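Local coordinates for structural protein VP1 (Trichodysplasia spinulosa-associated polyomavirus, PDB 4U60), which forms the pentameric capsomers of the viral coat and binds the sialylated oligosaccharide of the glycolipid GM1, probably its means of engaging host cells, at residues Ile73-Leu78 with Pro235-Asp240; Val100-Leu105 with Arg263-Tyr268; Asn129-Ala134 with Cys246-Gly251; Leu242-Cys247 with Phe269-Arg274. All blocks are in the same frame, centred on the assembly; numbering follows the deposited sequence. Where two conformers were deposited one is given.

Interaction 1 of 4, residues Ile73-Leu78 with Pro235-Asp240; sequences INLPML and PLCKGD
Asp240 meets Leu75, Met77 and Leu78 through both its backbone carbonyl and its carboxylate: the carbonyl holds the start of the loop 75-78, and the carboxylate reaches the far end. The backbone bond is the firm one, Leu75 N to Asp240 O at 2.9 Å, with an N-H...O angle of 164°. The carboxylate grip is looser. With CG anti to the carbonyl carbon (chi1 -57°), the Asp240 side chain is set obliquely across Met77 and Leu78, and OD2 takes only a weak bond from Leu78 N at 3.5 Å. A water that donates to Asp240 OD2 at 2.7 Å also lies within weak bonding distance of Leu78 N. On the same carboxylate, OD1 is brushed by Leu78 CD1, while Met77 CG passes OD2 at 3.8 Å before the methionine chain bends away. In the jelly-roll fold of this coat protein, the contact lies where strand 69-74 runs out and the loop leading into strand 241-254 comes to its end, so the end of one strand is tied to the approach of its neighbour. Leu75 faces inward. Its CB and CG lie against Asp240 O, and CD1 continues past them to Cys237, 3.6 Å from CB and 3.7 Å from SG. Trp90, Ile25 and Leu273 pack around the same leucine and bury it. At the outer margin a second water donates to Asn74 OD1 at 2.9 Å and, weakly, to Gly239 O; Asn74 OD1 also accepts from Arg72 NH1.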
loop_
_atom_site.group_PDB
_atom_site.type_symbol
_atom_site.label_atom_id
_atom_site.label_comp_id
_atom_site.label_asym_id
_atom_site.label_seq_id
_atom_site.Cartn_x
_atom_site.Cartn_y
_atom_site.Cartn_z
ATOM N N ILE C 73 -24.521 -25.648 6.337
ATOM C CA ILE C 73 -24.723 -26.561 5.217
ATOM C C ILE C 73 -24.647 -28.002 5.719
ATOM O O ILE C 73 -23.707 -28.382 6.406
ATOM C CB ILE C 73 -23.658 -26.367 4.112
ATOM C CG1 ILE C 73 -23.604 -24.913 3.630
ATOM C CG2 ILE C 73 -23.902 -27.332 2.957
ATOM C CD1 ILE C 73 -24.875 -24.325 3.095
ATOM N N ASN C 74 -25.647 -28.792 5.348
ATOM C CA ASN C 74 -25.690 -30.206 5.683
ATOM C C ASN C 74 -24.745 -30.986 4.817
ATOM O O ASN C 74 -24.854 -30.936 3.591
ATOM C CB ASN C 74 -27.086 -30.760 5.437
ATOM C CG ASN C 74 -28.082 -30.219 6.413
ATOM O OD1 ASN C 74 -27.915 -30.387 7.625
ATOM N ND2 ASN C 74 -29.112 -29.555 5.912
ATOM N N LEU C 75 -23.839 -31.715 5.442
ATOM C CA LEU C 75 -22.884 -32.533 4.736
ATOM C C LEU C 75 -23.377 -33.972 4.674
ATOM O O LEU C 75 -24.251 -34.379 5.455
ATOM C CB LEU C 75 -21.533 -32.484 5.426
ATOM C CG LEU C 75 -20.939 -31.076 5.556
ATOM C CD1 LEU C 75 -19.671 -31.127 6.389
ATOM C CD2 LEU C 75 -20.688 -30.435 4.205
ATOM N N PRO C 76 -22.809 -34.759 3.757
ATOM C CA PRO C 76 -23.221 -36.147 3.663
ATOM C C PRO C 76 -23.013 -36.886 4.982
ATOM O O PRO C 76 -21.942 -36.771 5.594
ATOM C CB PRO C 76 -22.296 -36.703 2.588
ATOM C CG PRO C 76 -21.986 -35.533 1.730
ATOM C CD PRO C 76 -21.854 -34.399 2.698
ATOM N N MET C 77 -24.040 -37.606 5.412
ATOM C CA MET C 77 -23.996 -38.293 6.682
ATOM C C MET C 77 -22.959 -39.415 6.638
ATOM O O MET C 77 -22.993 -40.257 5.744
ATOM C CB MET C 77 -25.369 -38.859 7.014
ATOM C CG MET C 77 -25.549 -39.180 8.480
ATOM S SD MET C 77 -26.348 -40.752 8.627
ATOM C CE MET C 77 -25.015 -41.866 8.194
ATOM N N LEU C 78 -22.071 -39.436 7.631
ATOM C CA LEU C 78 -20.916 -40.343 7.665
ATOM C C LEU C 78 -21.064 -41.579 8.564
ATOM O O LEU C 78 -20.512 -42.640 8.256
ATOM C CB LEU C 78 -19.687 -39.561 8.145
ATOM C CG LEU C 78 -19.166 -38.486 7.198
ATOM C CD1 LEU C 78 -18.107 -37.623 7.873
ATOM C CD2 LEU C 78 -18.632 -39.132 5.931
ATOM N N PRO C 235 -10.989 -27.230 10.213
ATOM C CA PRO C 235 -12.223 -27.318 10.998
ATOM C C PRO C 235 -12.902 -28.691 10.821
ATOM O O PRO C 235 -12.982 -29.197 9.699
ATOM C CB PRO C 235 -13.080 -26.202 10.419
ATOM C CG PRO C 235 -12.095 -25.197 9.900
ATOM C CD PRO C 235 -10.991 -26.047 9.325
ATOM N N LEU C 236 -13.359 -29.271 11.921
ATOM C CA LEU C 236 -14.019 -30.594 11.931
ATOM C C LEU C 236 -15.512 -30.381 12.127
ATOM O O LEU C 236 -15.935 -29.698 13.055
ATOM C CB LEU C 236 -13.413 -31.479 13.003
ATOM C CG LEU C 236 -11.912 -31.757 12.834
ATOM C CD1 LEU C 236 -11.368 -32.468 14.065
ATOM C CD2 LEU C 236 -11.624 -32.590 11.597
ATOM N N CYS C 237 -16.296 -30.889 11.180
ATOM C CA CYS C 237 -17.699 -30.541 11.076
ATOM C C CYS C 237 -18.589 -31.373 11.986
ATOM O O CYS C 237 -19.004 -32.499 11.644
ATOM C CB CYS C 237 -18.133 -30.655 9.612
ATOM S SG CYS C 237 -17.305 -29.398 8.602
ATOM N N LYS C 238 -18.878 -30.795 13.148
ATOM C CA LYS C 238 -19.652 -31.458 14.181
ATOM C C LYS C 238 -21.081 -31.676 13.713
ATOM O O LYS C 238 -21.707 -30.770 13.143
ATOM C CB LYS C 238 -19.609 -30.633 15.458
ATOM C CG LYS C 238 -18.220 -30.579 16.082
ATOM C CD LYS C 238 -18.177 -29.651 17.285
ATOM C CE LYS C 238 -16.795 -29.662 17.937
ATOM N NZ LYS C 238 -16.711 -28.756 19.114
ATOM N N GLY C 239 -21.573 -32.888 13.915
ATOM C CA GLY C 239 -22.902 -33.267 13.443
ATOM C C GLY C 239 -23.082 -33.135 11.943
ATOM O O GLY C 239 -24.198 -32.917 11.466
ATOM N N ASP C 240 -21.987 -33.271 11.192
ATOM C CA ASP C 240 -22.000 -33.112 9.730
ATOM C C ASP C 240 -22.586 -31.775 9.267
ATOM O O ASP C 240 -23.270 -31.710 8.246
ATOM C CB ASP C 240 -22.763 -34.289 9.093
ATOM C CG ASP C 240 -22.171 -35.630 9.462
ATOM O OD1 ASP C 240 -20.943 -35.696 9.734
ATOM O OD2 ASP C 240 -22.936 -36.634 9.518
HETATM O O HOH W 1 -26.577 -32.439 9.223
HETATM O O HOH W 2 -22.903 -38.897 10.951
#

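Interaction 2 of 4, residues Val100-Leu105 with Arg263-Tyr268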
loop_
_atom_site.group_PDB
_atom_site.type_symbol
_atom_site.label_atom_id
_atom_site.label_comp_id
_atom_site.label_asym_id
_atom_site.label_seq_id
_atom_site.Cartn_x
_atom_site.Cartn_y
_atom_site.Cartn_z
ATOM N N VAL C 100 -18.782 -11.011 -5.052
ATOM C CA VAL C 100 -19.469 -11.047 -6.344
ATOM C C VAL C 100 -20.021 -9.684 -6.664
ATOM O O VAL C 100 -20.469 -8.979 -5.773
ATOM C CB VAL C 100 -20.620 -12.063 -6.298
ATOM C CG1 VAL C 100 -21.330 -12.191 -7.639
ATOM C CG2 VAL C 100 -20.088 -13.414 -5.851
ATOM N N GLY C 101 -20.024 -9.303 -7.935
ATOM C CA GLY C 101 -20.648 -8.049 -8.317
ATOM C C GLY C 101 -19.823 -6.790 -8.082
ATOM O O GLY C 101 -20.369 -5.690 -8.055
ATOM N N VAL C 102 -18.506 -6.933 -7.951
ATOM C CA VAL C 102 -17.638 -5.754 -7.767
ATOM C C VAL C 102 -17.848 -4.739 -8.886
ATOM O O VAL C 102 -17.876 -3.535 -8.652
ATOM C CB VAL C 102 -16.151 -6.169 -7.631
ATOM C CG1 VAL C 102 -15.220 -4.950 -7.633
ATOM C CG2 VAL C 102 -15.939 -6.967 -6.359
ATOM N N SER C 103 -18.010 -5.224 -10.106
ATOM C CA SER C 103 -18.196 -4.351 -11.258
ATOM C C SER C 103 -19.456 -3.503 -11.200
ATOM O O SER C 103 -19.527 -2.478 -11.901
ATOM C CB SER C 103 -18.144 -5.153 -12.557
ATOM O OG SER C 103 -19.271 -5.979 -12.678
ATOM N N SER C 104 -20.441 -3.899 -10.386
ATOM C CA SER C 104 -21.642 -3.072 -10.198
ATOM C C SER C 104 -21.357 -1.697 -9.602
ATOM O O SER C 104 -22.205 -0.783 -9.681
ATOM C CB SER C 104 -22.702 -3.774 -9.328
ATOM O OG SER C 104 -22.254 -3.879 -7.981
ATOM N N LEU C 105 -20.175 -1.538 -9.018
ATOM C CA LEU C 105 -19.782 -0.267 -8.453
ATOM C C LEU C 105 -19.274 0.700 -9.515
ATOM O O LEU C 105 -19.036 1.866 -9.226
ATOM C CB LEU C 105 -18.741 -0.503 -7.348
ATOM C CG LEU C 105 -19.210 -1.410 -6.191
ATOM C CD1 LEU C 105 -18.022 -1.589 -5.249
ATOM C CD2 LEU C 105 -20.402 -0.809 -5.472
ATOM N N ARG C 263 -24.275 -0.166 1.361
ATOM C CA ARG C 263 -24.344 -1.099 0.239
ATOM C C ARG C 263 -23.444 -2.302 0.500
ATOM O O ARG C 263 -22.275 -2.123 0.875
ATOM C CB ARG C 263 -23.896 -0.418 -1.042
ATOM C CG ARG C 263 -23.791 -1.310 -2.270
ATOM C CD ARG C 263 -25.073 -2.100 -2.533
ATOM N NE ARG C 263 -25.139 -2.626 -3.887
ATOM C CZ ARG C 263 -25.971 -3.582 -4.285
ATOM N NH1 ARG C 263 -26.773 -4.162 -3.412
ATOM N NH2 ARG C 263 -25.956 -4.005 -5.539
ATOM N N GLY C 264 -24.004 -3.506 0.302
ATOM C CA GLY C 264 -23.300 -4.753 0.493
ATOM C C GLY C 264 -23.302 -5.579 -0.765
ATOM O O GLY C 264 -24.146 -5.363 -1.640
ATOM N N LEU C 265 -22.345 -6.518 -0.855
ATOM C CA LEU C 265 -22.271 -7.435 -1.978
ATOM C C LEU C 265 -22.289 -8.887 -1.492
ATOM O O LEU C 265 -21.891 -9.174 -0.350
ATOM C CB LEU C 265 -21.008 -7.185 -2.807
ATOM C CG LEU C 265 -20.996 -5.868 -3.611
ATOM C CD1 LEU C 265 -19.659 -5.737 -4.321
ATOM C CD2 LEU C 265 -22.128 -5.775 -4.620
ATOM N N PRO C 266 -22.714 -9.804 -2.369
ATOM C CA PRO C 266 -22.711 -11.209 -2.010
ATOM C C PRO C 266 -21.303 -11.799 -2.034
ATOM O O PRO C 266 -20.393 -11.227 -2.634
ATOM C CB PRO C 266 -23.588 -11.865 -3.091
ATOM C CG PRO C 266 -23.790 -10.843 -4.174
ATOM C CD PRO C 266 -23.089 -9.584 -3.775
ATOM N N ARG C 267 -21.138 -12.929 -1.367
ATOM C CA ARG C 267 -19.881 -13.647 -1.367
ATOM C C ARG C 267 -20.139 -15.095 -1.766
ATOM O O ARG C 267 -21.112 -15.724 -1.315
ATOM C CB ARG C 267 -19.243 -13.591 0.016
ATOM C CG ARG C 267 -17.909 -14.310 0.109
ATOM C CD ARG C 267 -17.266 -14.049 1.467
ATOM N NE ARG C 267 -16.635 -12.727 1.574
ATOM C CZ ARG C 267 -15.362 -12.459 1.280
ATOM N NH1 ARG C 267 -14.547 -13.406 0.808
ATOM N NH2 ARG C 267 -14.880 -11.237 1.449
ATOM N N TYR C 268 -19.235 -15.601 -2.593
ATOM C CA TYR C 268 -19.235 -16.975 -3.059
ATOM C C TYR C 268 -18.182 -17.786 -2.324
ATOM O O TYR C 268 -17.134 -17.258 -1.965
ATOM C CB TYR C 268 -18.910 -16.960 -4.549
ATOM C CG TYR C 268 -18.558 -18.312 -5.113
ATOM C CD1 TYR C 268 -19.551 -19.174 -5.563
ATOM C CD2 TYR C 268 -17.234 -18.727 -5.199
ATOM C CE1 TYR C 268 -19.236 -20.434 -6.090
ATOM C CE2 TYR C 268 -16.908 -19.970 -5.725
ATOM C CZ TYR C 268 -17.910 -20.813 -6.179
ATOM O OH TYR C 268 -17.592 -22.043 -6.712
HETATM O O HOH W 3 -23.887 -2.210 -6.512
#
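Leu265 closes over the oxygen end of the Val100 carbonyl, with CB 3.5 Å from Val100 O, and its two methyls, CD1 and CD2, also reach Gly101 O. This is where strand 86-99 of the jelly roll ends and turns into the 3-10 segment 102-105, against an irregular part of strand 260-279 at Leu265 and Pro266. The Pro266 ring lies on the same Val100 oxygen, its CD 3.3 Å from Val100 O, and its CG meets Val100 CB. One backbone bond fastens the two segments: Val100 N donates to Pro266 O at 2.9 Å and almost straight, at 178°. With CG1 anti to the backbone N (chi1 -177°), Val100 turns its other methyl, CG2, onto Tyr268 CB at 4.0 Å. Gly101, at positive phi, turns the chain from Val100 into the 3-10 segment. Farther along, Leu265 CD2 covers one face of the Arg263 guanidinium, offset toward its rim. Arg263 NH1 is held by Gln170 O of a second subunit and by Gly44 O, and Ser103 also bonds into that subunit, so the contact forms part of an interface between subunits of the pentamer. Ser104 OG donates to Gly101 O at 2.6 Å, beside the bond from Ser104 N to the same oxygen, and accepts from a water at 2.8 Å that takes its own hydrogen bond from Arg263 NH2.

Interaction 3 of 4, residues Asn129-Ala134 with Cys246-Gly251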
loop_
_atom_site.group_PDB
_atom_site.type_symbol
_atom_site.label_atom_id
_atom_site.label_comp_id
_atom_site.label_asym_id
_atom_site.label_seq_id
_atom_site.Cartn_x
_atom_site.Cartn_y
_atom_site.Cartn_z
ATOM N N ASN C 129 -15.506 0.360 4.202
ATOM C CA ASN C 129 -15.505 -1.022 3.750
ATOM C C ASN C 129 -15.267 -1.933 4.927
ATOM O O ASN C 129 -14.446 -1.629 5.800
ATOM C CB ASN C 129 -14.462 -1.286 2.660
ATOM C CG ASN C 129 -15.029 -1.109 1.261
ATOM O OD1 ASN C 129 -15.153 -2.084 0.504
ATOM N ND2 ASN C 129 -15.459 0.115 0.945
ATOM N N PHE C 130 -16.002 -3.034 4.952
ATOM C CA PHE C 130 -15.865 -4.049 6.000
ATOM C C PHE C 130 -16.059 -5.387 5.338
ATOM O O PHE C 130 -17.102 -5.627 4.730
ATOM C CB PHE C 130 -16.860 -3.815 7.144
ATOM C CG PHE C 130 -16.861 -4.887 8.199
ATOM C CD1 PHE C 130 -15.810 -5.002 9.092
ATOM C CD2 PHE C 130 -17.914 -5.779 8.301
ATOM C CE1 PHE C 130 -15.830 -5.998 10.074
ATOM C CE2 PHE C 130 -17.931 -6.767 9.277
ATOM C CZ PHE C 130 -16.888 -6.872 10.153
ATOM N N HIS C 131 -15.054 -6.254 5.433
ATOM C CA HIS C 131 -15.065 -7.551 4.765
ATOM C C HIS C 131 -14.581 -8.609 5.704
ATOM O O HIS C 131 -13.466 -8.524 6.216
ATOM C CB HIS C 131 -14.192 -7.534 3.502
ATOM C CG HIS C 131 -14.641 -6.499 2.541
ATOM N ND1 HIS C 131 -15.705 -6.718 1.702
ATOM C CD2 HIS C 131 -14.273 -5.215 2.358
ATOM C CE1 HIS C 131 -15.959 -5.618 1.017
ATOM N NE2 HIS C 131 -15.100 -4.693 1.396
ATOM N N MET C 132 -15.433 -9.602 5.937
ATOM C CA MET C 132 -14.984 -10.724 6.713
ATOM C C MET C 132 -15.677 -11.988 6.262
ATOM O O MET C 132 -16.759 -11.969 5.671
ATOM C CB MET C 132 -15.182 -10.475 8.201
ATOM C CG MET C 132 -16.629 -10.500 8.637
ATOM S SD MET C 132 -17.294 -12.159 8.953
ATOM C CE MET C 132 -16.439 -12.714 10.422
ATOM N N PHE C 133 -14.978 -13.097 6.447
ATOM C CA PHE C 133 -15.614 -14.391 6.242
ATOM C C PHE C 133 -15.046 -15.367 7.264
ATOM O O PHE C 133 -13.977 -15.158 7.840
ATOM C CB PHE C 133 -15.476 -14.929 4.809
ATOM C CG PHE C 133 -14.090 -15.371 4.441
ATOM C CD1 PHE C 133 -13.164 -14.461 3.955
ATOM C CD2 PHE C 133 -13.719 -16.690 4.582
ATOM C CE1 PHE C 133 -11.882 -14.854 3.605
ATOM C CE2 PHE C 133 -12.420 -17.082 4.237
ATOM C CZ PHE C 133 -11.514 -16.160 3.752
ATOM N N ALA C 134 -15.822 -16.411 7.516
ATOM C CA ALA C 134 -15.435 -17.447 8.444
ATOM C C ALA C 134 -15.972 -18.776 7.941
ATOM O O ALA C 134 -17.078 -18.850 7.371
ATOM C CB ALA C 134 -15.967 -17.149 9.824
ATOM N N CYS C 246 -20.262 -14.400 6.815
ATOM C CA CYS C 246 -19.561 -13.290 6.168
ATOM C C CYS C 246 -20.275 -11.964 6.312
ATOM O O CYS C 246 -21.421 -11.909 6.772
ATOM C CB CYS C 246 -19.310 -13.592 4.685
ATOM S SG CYS C 246 -20.798 -13.776 3.677
ATOM N N CYS C 247 -19.567 -10.895 5.932
ATOM C CA CYS C 247 -20.169 -9.588 5.772
ATOM C C CYS C 247 -19.274 -8.819 4.815
ATOM O O CYS C 247 -18.059 -8.823 4.972
ATOM C CB CYS C 247 -20.302 -8.857 7.101
ATOM S SG CYS C 247 -21.198 -7.291 6.981
ATOM N N ASP C 248 -19.871 -8.181 3.819
ATOM C CA ASP C 248 -19.118 -7.403 2.830
ATOM C C ASP C 248 -19.778 -6.066 2.522
ATOM O O ASP C 248 -20.572 -5.940 1.595
ATOM C CB ASP C 248 -18.922 -8.231 1.553
ATOM C CG ASP C 248 -18.003 -9.406 1.768
ATOM O OD1 ASP C 248 -16.757 -9.166 1.801
ATOM O OD2 ASP C 248 -18.502 -10.540 1.963
ATOM N N ILE C 249 -19.417 -5.058 3.304
ATOM C CA ILE C 249 -19.898 -3.695 3.094
ATOM C C ILE C 249 -18.909 -2.994 2.170
ATOM O O ILE C 249 -17.700 -3.023 2.426
ATOM C CB ILE C 249 -19.925 -2.943 4.430
ATOM C CG1 ILE C 249 -20.960 -3.601 5.355
ATOM C CG2 ILE C 249 -20.171 -1.459 4.223
ATOM C CD1 ILE C 249 -20.881 -3.173 6.802
ATOM N N VAL C 250 -19.406 -2.381 1.107
ATOM C CA VAL C 250 -18.518 -1.745 0.110
ATOM C C VAL C 250 -18.615 -0.234 0.075
ATOM O O VAL C 250 -17.896 0.404 -0.680
ATOM C CB VAL C 250 -18.702 -2.338 -1.293
ATOM C CG1 VAL C 250 -18.247 -3.784 -1.338
ATOM C CG2 VAL C 250 -20.155 -2.218 -1.741
ATOM N N GLY C 251 -19.457 0.334 0.931
ATOM C CA GLY C 251 -19.577 1.776 1.057
ATOM C C GLY C 251 -21.018 2.209 1.262
ATOM O O GLY C 251 -21.897 1.403 1.642
#
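Strands 129-134 and 246-251 run antiparallel, their axes 4.6 Å apart at the closest and 162° between directions, with Phe130-Ile249 and Met132-Cys247 as hydrogen-bonded pairs and His131-Asp248 and Phe133-Cys246 as non-hydrogen-bonded ones. On the face that carries His131 and Asp248, polar groups are wired together. His131 ND1 donates to Asp248 OD1 at 2.7 Å, exactly in the imidazole plane and onto the anti lone pair of the carboxylate, with the two planes turned 39° apart. The other ring nitrogen is used as well: NE2 donates at 2.8 Å to Asn129 OD1, two residues back on its own strand, on a lone pair in the amide plane. These two bonds fix the ring's rotation, and acceptors at both nitrogens are consistent with a doubly protonated imidazole, although Arg267, in a salt bridge with the same Asp248 OD1, may temper this. Asn129 ND2 adds a weak bond to Val250 O, and Val250 CG1 touches the edge of the imidazole at CE1. These are central strands of the jelly-roll sandwich, and strand 201-208 extends the sheet beyond 129-136. On the other face the side chains are apolar. Cys247 sits at the edge of the Phe130 ring, SG in its plane and 5.0 Å from the centroid, while CB touches CE2 at 3.8 Å. Ile249 CD1 reaches Phe130 CB at 4.1 Å. Ser103, Phe219 and Val106 of a third subunit pack against this side.

Interaction 4 of 4, residues Leu242-Cys247 with Phe269-Arg274; sequences LYVSCC and FNILLR
Val244 leaves its strand toward Phe269 and divides its two methyls between two neighbours. CB carries CG1 anti to the backbone N (chi1 -178°), which places that methyl squarely over the phenyl ring of Phe269. CG1 lies 3.3 Å from the ring centroid, only 11° off the normal, a close CH-pi contact in which the methyl touches all six ring carbons, CZ the nearest. The other branch, CG2, turns the opposite way and meets Ile271 CD1 tip to tip at 3.7 Å. Ile271 CD1 is shared: Leu242 CD2 reaches it from the next inward-facing position, 3.8 Å away and again end on. Beyond that, Leu242 CD1 approaches Leu273 CD2 more loosely at 4.3 Å. At the other end of the row, Cys246 presents its sulfur to the edge of the same phenyl, 86° off the normal, with SG 4.0 Å from Phe269 CZ. The ring thus has a methyl over its face and a sulfur at its rim. Phe133 and Val135 of strand 129-136, with Thr97 and Val95 of strand 86-99, pack alongside Phe269 and Ile271 and extend the apolar layer. Ser245, facing the other way, bonds its OG to Thr70. With the axes about 10.3 Å apart, segments 242-247 and 269-274 meet almost wholly through side chains, although the full strands 241-254 and 260-279 are consecutive and pair elsewhere along their length. Such packing of apolar side chains between two strand layers is characteristic of the core of a jelly-roll beta sandwich, the fold of polyomavirus VP1.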
loop_
_atom_site.group_PDB
_atom_site.type_symbol
_atom_site.label_atom_id
_atom_site.label_comp_id
_atom_site.label_asym_id
_atom_site.label_seq_id
_atom_site.Cartn_x
_atom_site.Cartn_y
_atom_site.Cartn_z
ATOM N N LEU C 242 -21.489 -27.774 8.195
ATOM C CA LEU C 242 -20.435 -26.817 7.830
ATOM C C LEU C 242 -21.020 -25.435 7.995
ATOM O O LEU C 242 -22.089 -25.136 7.464
ATOM C CB LEU C 242 -20.036 -27.040 6.378
ATOM C CG LEU C 242 -19.058 -26.057 5.743
ATOM C CD1 LEU C 242 -17.722 -26.111 6.464
ATOM C CD2 LEU C 242 -18.912 -26.386 4.265
ATOM N N TYR C 243 -20.286 -24.564 8.674
ATOM C CA TYR C 243 -20.785 -23.236 8.988
ATOM C C TYR C 243 -19.976 -22.184 8.252
ATOM O O TYR C 243 -18.749 -22.148 8.375
ATOM C CB TYR C 243 -20.737 -23.042 10.507
ATOM C CG TYR C 243 -21.568 -24.077 11.257
ATOM C CD1 TYR C 243 -21.146 -25.394 11.376
ATOM C CD2 TYR C 243 -22.777 -23.727 11.822
ATOM C CE1 TYR C 243 -21.905 -26.326 12.051
ATOM C CE2 TYR C 243 -23.545 -24.644 12.498
ATOM C CZ TYR C 243 -23.099 -25.939 12.615
ATOM O OH TYR C 243 -23.875 -26.825 13.298
ATOM N N VAL C 244 -20.688 -21.340 7.508
ATOM C CA VAL C 244 -20.077 -20.303 6.684
ATOM C C VAL C 244 -20.727 -18.983 7.041
ATOM O O VAL C 244 -21.959 -18.895 7.112
ATOM C CB VAL C 244 -20.280 -20.611 5.188
ATOM C CG1 VAL C 244 -19.615 -19.559 4.334
ATOM C CG2 VAL C 244 -19.743 -22.003 4.866
ATOM N N SER C 245 -19.896 -17.954 7.237
ATOM C CA SER C 245 -20.404 -16.659 7.666
ATOM C C SER C 245 -19.638 -15.557 6.980
ATOM O O SER C 245 -18.466 -15.745 6.661
ATOM C CB SER C 245 -20.256 -16.495 9.183
ATOM O OG SER C 245 -20.808 -17.615 9.887
ATOM N N CYS C 246 -20.262 -14.400 6.815
ATOM C CA CYS C 246 -19.561 -13.290 6.168
ATOM C C CYS C 246 -20.275 -11.964 6.312
ATOM O O CYS C 246 -21.421 -11.909 6.772
ATOM C CB CYS C 246 -19.310 -13.592 4.685
ATOM S SG CYS C 246 -20.798 -13.776 3.677
ATOM N N CYS C 247 -19.567 -10.895 5.932
ATOM C CA CYS C 247 -20.169 -9.588 5.772
ATOM C C CYS C 247 -19.274 -8.819 4.815
ATOM O O CYS C 247 -18.059 -8.823 4.972
ATOM C CB CYS C 247 -20.302 -8.857 7.101
ATOM S SG CYS C 247 -21.198 -7.291 6.981
ATOM N N PHE C 269 -18.458 -19.070 -2.119
ATOM C CA PHE C 269 -17.538 -19.987 -1.468
ATOM C C PHE C 269 -17.496 -21.324 -2.185
ATOM O O PHE C 269 -18.535 -21.860 -2.555
ATOM C CB PHE C 269 -17.974 -20.296 -0.026
ATOM C CG PHE C 269 -18.174 -19.097 0.855
ATOM C CD1 PHE C 269 -19.384 -18.415 0.845
ATOM C CD2 PHE C 269 -17.186 -18.700 1.761
ATOM C CE1 PHE C 269 -19.611 -17.350 1.698
ATOM C CE2 PHE C 269 -17.415 -17.607 2.599
ATOM C CZ PHE C 269 -18.629 -16.949 2.543
ATOM N N ASN C 270 -16.295 -21.866 -2.320
ATOM C CA ASN C 270 -16.095 -23.243 -2.759
ATOM C C ASN C 270 -15.144 -23.885 -1.767
ATOM O O ASN C 270 -13.967 -23.539 -1.708
ATOM C CB ASN C 270 -15.535 -23.304 -4.187
ATOM C CG ASN C 270 -15.450 -24.728 -4.728
ATOM O OD1 ASN C 270 -16.247 -25.136 -5.575
ATOM N ND2 ASN C 270 -14.483 -25.489 -4.239
ATOM N N ILE C 271 -15.675 -24.805 -0.976
ATOM C CA ILE C 271 -14.949 -25.394 0.134
ATOM C C ILE C 271 -14.664 -26.868 -0.143
ATOM O O ILE C 271 -15.562 -27.632 -0.493
ATOM C CB ILE C 271 -15.752 -25.238 1.444
ATOM C CG1 ILE C 271 -15.975 -23.751 1.730
ATOM C CG2 ILE C 271 -15.043 -25.937 2.586
ATOM C CD1 ILE C 271 -17.111 -23.452 2.668
ATOM N N LEU C 272 -13.402 -27.241 -0.003
ATOM C CA LEU C 272 -12.959 -28.618 -0.167
ATOM C C LEU C 272 -12.908 -29.274 1.191
ATOM O O LEU C 272 -12.325 -28.710 2.109
ATOM C CB LEU C 272 -11.573 -28.629 -0.804
ATOM C CG LEU C 272 -10.955 -30.001 -1.027
ATOM C CD1 LEU C 272 -11.675 -30.710 -2.154
ATOM C CD2 LEU C 272 -9.465 -29.872 -1.325
ATOM N N LEU C 273 -13.515 -30.459 1.318
ATOM C CA LEU C 273 -13.503 -31.211 2.583
ATOM C C LEU C 273 -13.038 -32.625 2.362
ATOM O O LEU C 273 -13.186 -33.181 1.259
ATOM C CB LEU C 273 -14.880 -31.252 3.247
ATOM C CG LEU C 273 -15.493 -29.882 3.532
ATOM C CD1 LEU C 273 -16.529 -29.571 2.464
ATOM C CD2 LEU C 273 -16.139 -29.814 4.896
ATOM N N ARG C 274 -12.488 -33.212 3.419
ATOM C CA ARG C 274 -11.957 -34.551 3.369
ATOM C C ARG C 274 -12.389 -35.311 4.607
ATOM O O ARG C 274 -12.691 -34.716 5.643
ATOM C CB ARG C 274 -10.430 -34.536 3.260
ATOM C CG ARG C 274 -9.700 -34.039 4.500
ATOM C CD ARG C 274 -8.203 -33.983 4.284
ATOM N NE ARG C 274 -7.509 -33.364 5.411
ATOM C CZ ARG C 274 -6.242 -32.927 5.386
ATOM N NH1 ARG C 274 -5.503 -33.035 4.294
ATOM N NH2 ARG C 274 -5.702 -32.384 6.462
#

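In the fold
Strands 241-254 and 260-279 carry interactions 2, 3 and 4, and interaction 1 adjoins the start of 241-254. Interactions 3 and 4 share Cys246 and Cys247, their centres 15 Å apart, and Phe133 CB touches Phe269 CE2 at 4.0 Å between them. Interactions 2 and 3 lie closer, 10 Å between centres, and are joined by the salt bridge of Arg267 NH2 to Asp248 OD1 at 2.8 Å. At the other end, interaction 1 meets interaction 4 through Ile73 N and Leu242 O, 2.7 Å apart, and through Cys237 packing on Leu242 and Leu273. Interactions 1 and 2 are about 29 Å apart by their centres. None includes the glycan-binding residues, such as Asn53, Lys59, His109 and Arg114; all four belong to the jelly-roll framework.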